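Local coordinates for rhamnosidase B (Bacillus sp., PDB 2OKX), which probably releases terminal alpha-L-rhamnose from rhamnosides by hydrolysis, as a family 78 glycoside hydrolase, at residues D47-L52 against N101-R106. Sequence-based numbering, arbitrary orientation.
Sequences DSRYVL and NFYYLR
In the N-terminal beta domain of this rhamnosidase, Asp47, Ser48 and Arg49 sit where strand 41-47 gives way to strand 49-54 of a neighbouring sheet, and they grip Tyr104 and Tyr103 in the loop between strands 87-96 and 110-117. Tyr104 OH gives Asp47 OD1 a hydrogen bond modelled at 2.4 Å, so short that its exact length is doubtful, and also meets Gly107 N; OD1 lies at the edge of the ring, and the carboxylate and ring planes are 89° apart. Tyr104 CG stands anti to the backbone N (chi1 167°), which carries the ring across to Ser48. Ser48 covers one face of it, with CB 3.9 Å from the ring centroid in a CH-pi contact and OG 3.1 Å from Tyr104 CZ, near the rim. Past the cis peptide bond that joins Asp47 to Ser48, Ser48 and Arg49 form a classic beta bulge opposite Leu95 of strand 87-96, and Ser48 OG has its main hydrogen bond with Phe97 N, while Asp47 OD2 pairs with Trp187 NE1. With an alanine at Tyr104 the ring is gone, which is likely to cost Asp47 OD1 its phenol partner and open a gap over Ser48 CB and OG. Asp47 OD2 also reaches the loop through water 1, which donates to Leu105 O as well. Arg49 bends at chi2 (-70°) and splits its guanidinium between the two segments: NH1 returns to Ser48 O at 2.9 Å, while NH2 hydrogen-bonds Tyr103 O at 3.0 Å, from above the carbonyl plane rather than on a lone pair. Water 2 accepts from Arg49 NH1 and donates to that same Tyr103 carbonyl, which is thus held twice. The Tyr103 ring lies obliquely alongside, CD1 3.6 Å from Arg49 NH2, and its OH bonds Gln148 NE2.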
loop_
_atom_site.group_PDB
_atom_site.type_symbol
_atom_site.label_atom_id
_atom_site.label_comp_id
_atom_site.label_asym_id
_atom_site.label_seq_id
_atom_site.Cartn_x
_atom_site.Cartn_y
_atom_site.Cartn_z
ATOM N N ASP A 47 -18.420 -7.224 -5.003
ATOM C CA ASP A 47 -17.806 -7.453 -3.704
ATOM C C ASP A 47 -17.029 -8.755 -3.874
ATOM O O ASP A 47 -17.644 -9.800 -4.085
ATOM C CB ASP A 47 -18.896 -7.625 -2.635
ATOM C CG ASP A 47 -18.327 -7.734 -1.236
ATOM O OD1 ASP A 47 -17.310 -8.434 -1.072
ATOM O OD2 ASP A 47 -18.898 -7.131 -0.303
ATOM N N SER A 48 -15.700 -8.729 -3.745
ATOM C CA SER A 48 -14.911 -7.542 -3.407
ATOM C C SER A 48 -14.435 -6.689 -4.589
ATOM O O SER A 48 -14.455 -5.456 -4.518
ATOM C CB SER A 48 -13.685 -7.969 -2.598
ATOM O OG SER A 48 -14.034 -8.905 -1.595
ATOM N N ARG A 49 -13.977 -7.346 -5.649
ATOM C CA ARG A 49 -13.479 -6.655 -6.843
ATOM C C ARG A 49 -13.898 -7.410 -8.109
ATOM O O ARG A 49 -14.244 -8.589 -8.043
ATOM C CB ARG A 49 -11.949 -6.563 -6.793
ATOM C CG ARG A 49 -11.383 -5.830 -5.578
ATOM C CD ARG A 49 -11.667 -4.340 -5.636
ATOM N NE ARG A 49 -10.974 -3.605 -4.580
ATOM C CZ ARG A 49 -11.542 -3.161 -3.463
ATOM N NH1 ARG A 49 -12.835 -3.368 -3.235
ATOM N NH2 ARG A 49 -10.814 -2.500 -2.572
ATOM N N TYR A 50 -13.852 -6.743 -9.262
ATOM C CA TYR A 50 -14.239 -7.389 -10.512
ATOM C C TYR A 50 -13.345 -7.048 -11.701
ATOM O O TYR A 50 -12.603 -6.069 -11.680
ATOM C CB TYR A 50 -15.669 -6.993 -10.897
ATOM C CG TYR A 50 -15.778 -5.573 -11.426
ATOM C CD1 TYR A 50 -16.109 -4.512 -10.586
ATOM C CD2 TYR A 50 -15.490 -5.285 -12.761
ATOM C CE1 TYR A 50 -16.148 -3.197 -11.059
ATOM C CE2 TYR A 50 -15.521 -3.974 -13.243
ATOM C CZ TYR A 50 -15.849 -2.938 -12.388
ATOM O OH TYR A 50 -15.857 -1.646 -12.862
ATOM N N VAL A 51 -13.446 -7.878 -12.734
ATOM C CA VAL A 51 -12.760 -7.685 -14.007
ATOM C C VAL A 51 -13.891 -7.853 -15.030
ATOM O O VAL A 51 -14.507 -8.920 -15.116
ATOM C CB VAL A 51 -11.678 -8.740 -14.273
ATOM C CG1 VAL A 51 -11.085 -8.508 -15.659
ATOM C CG2 VAL A 51 -10.578 -8.653 -13.215
ATOM N N LEU A 52 -14.168 -6.799 -15.791
ATOM C CA LEU A 52 -15.256 -6.808 -16.767
ATOM C C LEU A 52 -14.873 -7.106 -18.213
ATOM O O LEU A 52 -13.901 -6.556 -18.739
ATOM C CB LEU A 52 -15.985 -5.462 -16.723
ATOM C CG LEU A 52 -17.045 -5.190 -17.798
ATOM C CD1 LEU A 52 -18.248 -6.107 -17.581
ATOM C CD2 LEU A 52 -17.473 -3.726 -17.736
ATOM N N ASN A 101 -9.694 -6.216 5.213
ATOM C CA ASN A 101 -8.317 -5.728 5.119
ATOM C C ASN A 101 -8.301 -4.198 5.230
ATOM O O ASN A 101 -9.297 -3.601 5.642
ATOM C CB ASN A 101 -7.616 -6.209 3.831
ATOM C CG ASN A 101 -8.349 -5.813 2.555
ATOM O OD1 ASN A 101 -8.797 -4.677 2.399
ATOM N ND2 ASN A 101 -8.448 -6.755 1.621
ATOM N N PHE A 102 -7.183 -3.570 4.878
ATOM C CA PHE A 102 -7.047 -2.115 4.984
ATOM C C PHE A 102 -7.729 -1.301 3.882
ATOM O O PHE A 102 -7.664 -0.071 3.897
ATOM C CB PHE A 102 -5.566 -1.716 5.037
ATOM C CG PHE A 102 -4.844 -2.141 6.292
ATOM C CD1 PHE A 102 -5.237 -3.270 7.008
ATOM C CD2 PHE A 102 -3.688 -1.470 6.693
ATOM C CE1 PHE A 102 -4.484 -3.732 8.097
ATOM C CE2 PHE A 102 -2.928 -1.921 7.774
ATOM C CZ PHE A 102 -3.327 -3.059 8.478
ATOM N N TYR A 103 -8.347 -1.968 2.908
ATOM C CA TYR A 103 -9.053 -1.255 1.845
ATOM C C TYR A 103 -10.329 -1.971 1.413
ATOM O O TYR A 103 -10.847 -1.758 0.313
ATOM C CB TYR A 103 -8.139 -0.983 0.629
ATOM C CG TYR A 103 -7.325 -2.147 0.077
ATOM C CD1 TYR A 103 -7.945 -3.276 -0.470
ATOM C CD2 TYR A 103 -5.928 -2.078 0.030
ATOM C CE1 TYR A 103 -7.193 -4.301 -1.055
ATOM C CE2 TYR A 103 -5.170 -3.093 -0.554
ATOM C CZ TYR A 103 -5.808 -4.201 -1.097
ATOM O OH TYR A 103 -5.060 -5.195 -1.691
ATOM N N TYR A 104 -10.842 -2.805 2.312
ATOM C CA TYR A 104 -12.055 -3.567 2.064
ATOM C C TYR A 104 -12.640 -4.083 3.374
ATOM O O TYR A 104 -11.924 -4.640 4.203
ATOM C CB TYR A 104 -11.757 -4.753 1.136
ATOM C CG TYR A 104 -12.880 -5.770 1.074
ATOM C CD1 TYR A 104 -12.835 -6.938 1.837
ATOM C CD2 TYR A 104 -14.010 -5.538 0.291
ATOM C CE1 TYR A 104 -13.896 -7.854 1.829
ATOM C CE2 TYR A 104 -15.076 -6.443 0.272
ATOM C CZ TYR A 104 -15.012 -7.596 1.044
ATOM O OH TYR A 104 -16.066 -8.478 1.032
ATOM N N LEU A 105 -13.940 -3.877 3.563
ATOM C CA LEU A 105 -14.617 -4.360 4.765
ATOM C C LEU A 105 -15.486 -5.537 4.339
ATOM O O LEU A 105 -16.323 -5.409 3.444
ATOM C CB LEU A 105 -15.475 -3.257 5.396
ATOM C CG LEU A 105 -14.707 -2.151 6.137
ATOM C CD1 LEU A 105 -14.034 -1.209 5.138
ATOM C CD2 LEU A 105 -15.672 -1.371 7.014
ATOM N N ARG A 106 -15.272 -6.684 4.973
ATOM C CA ARG A 106 -16.016 -7.891 4.633
ATOM C C ARG A 106 -17.523 -7.683 4.518
ATOM O O ARG A 106 -18.166 -7.141 5.421
ATOM C CB ARG A 106 -15.749 -8.998 5.655
ATOM C CG ARG A 106 -16.216 -10.366 5.174
ATOM C CD ARG A 106 -16.213 -11.419 6.265
ATOM N NE ARG A 106 -16.533 -12.733 5.712
ATOM C CZ ARG A 106 -16.655 -13.845 6.429
ATOM N NH1 ARG A 106 -16.487 -13.811 7.746
ATOM N NH2 ARG A 106 -16.929 -14.994 5.827
HETATM O O HOH W 1 -18.291 -5.243 1.479
HETATM O O HOH W 2 -13.448 -1.723 -0.896
#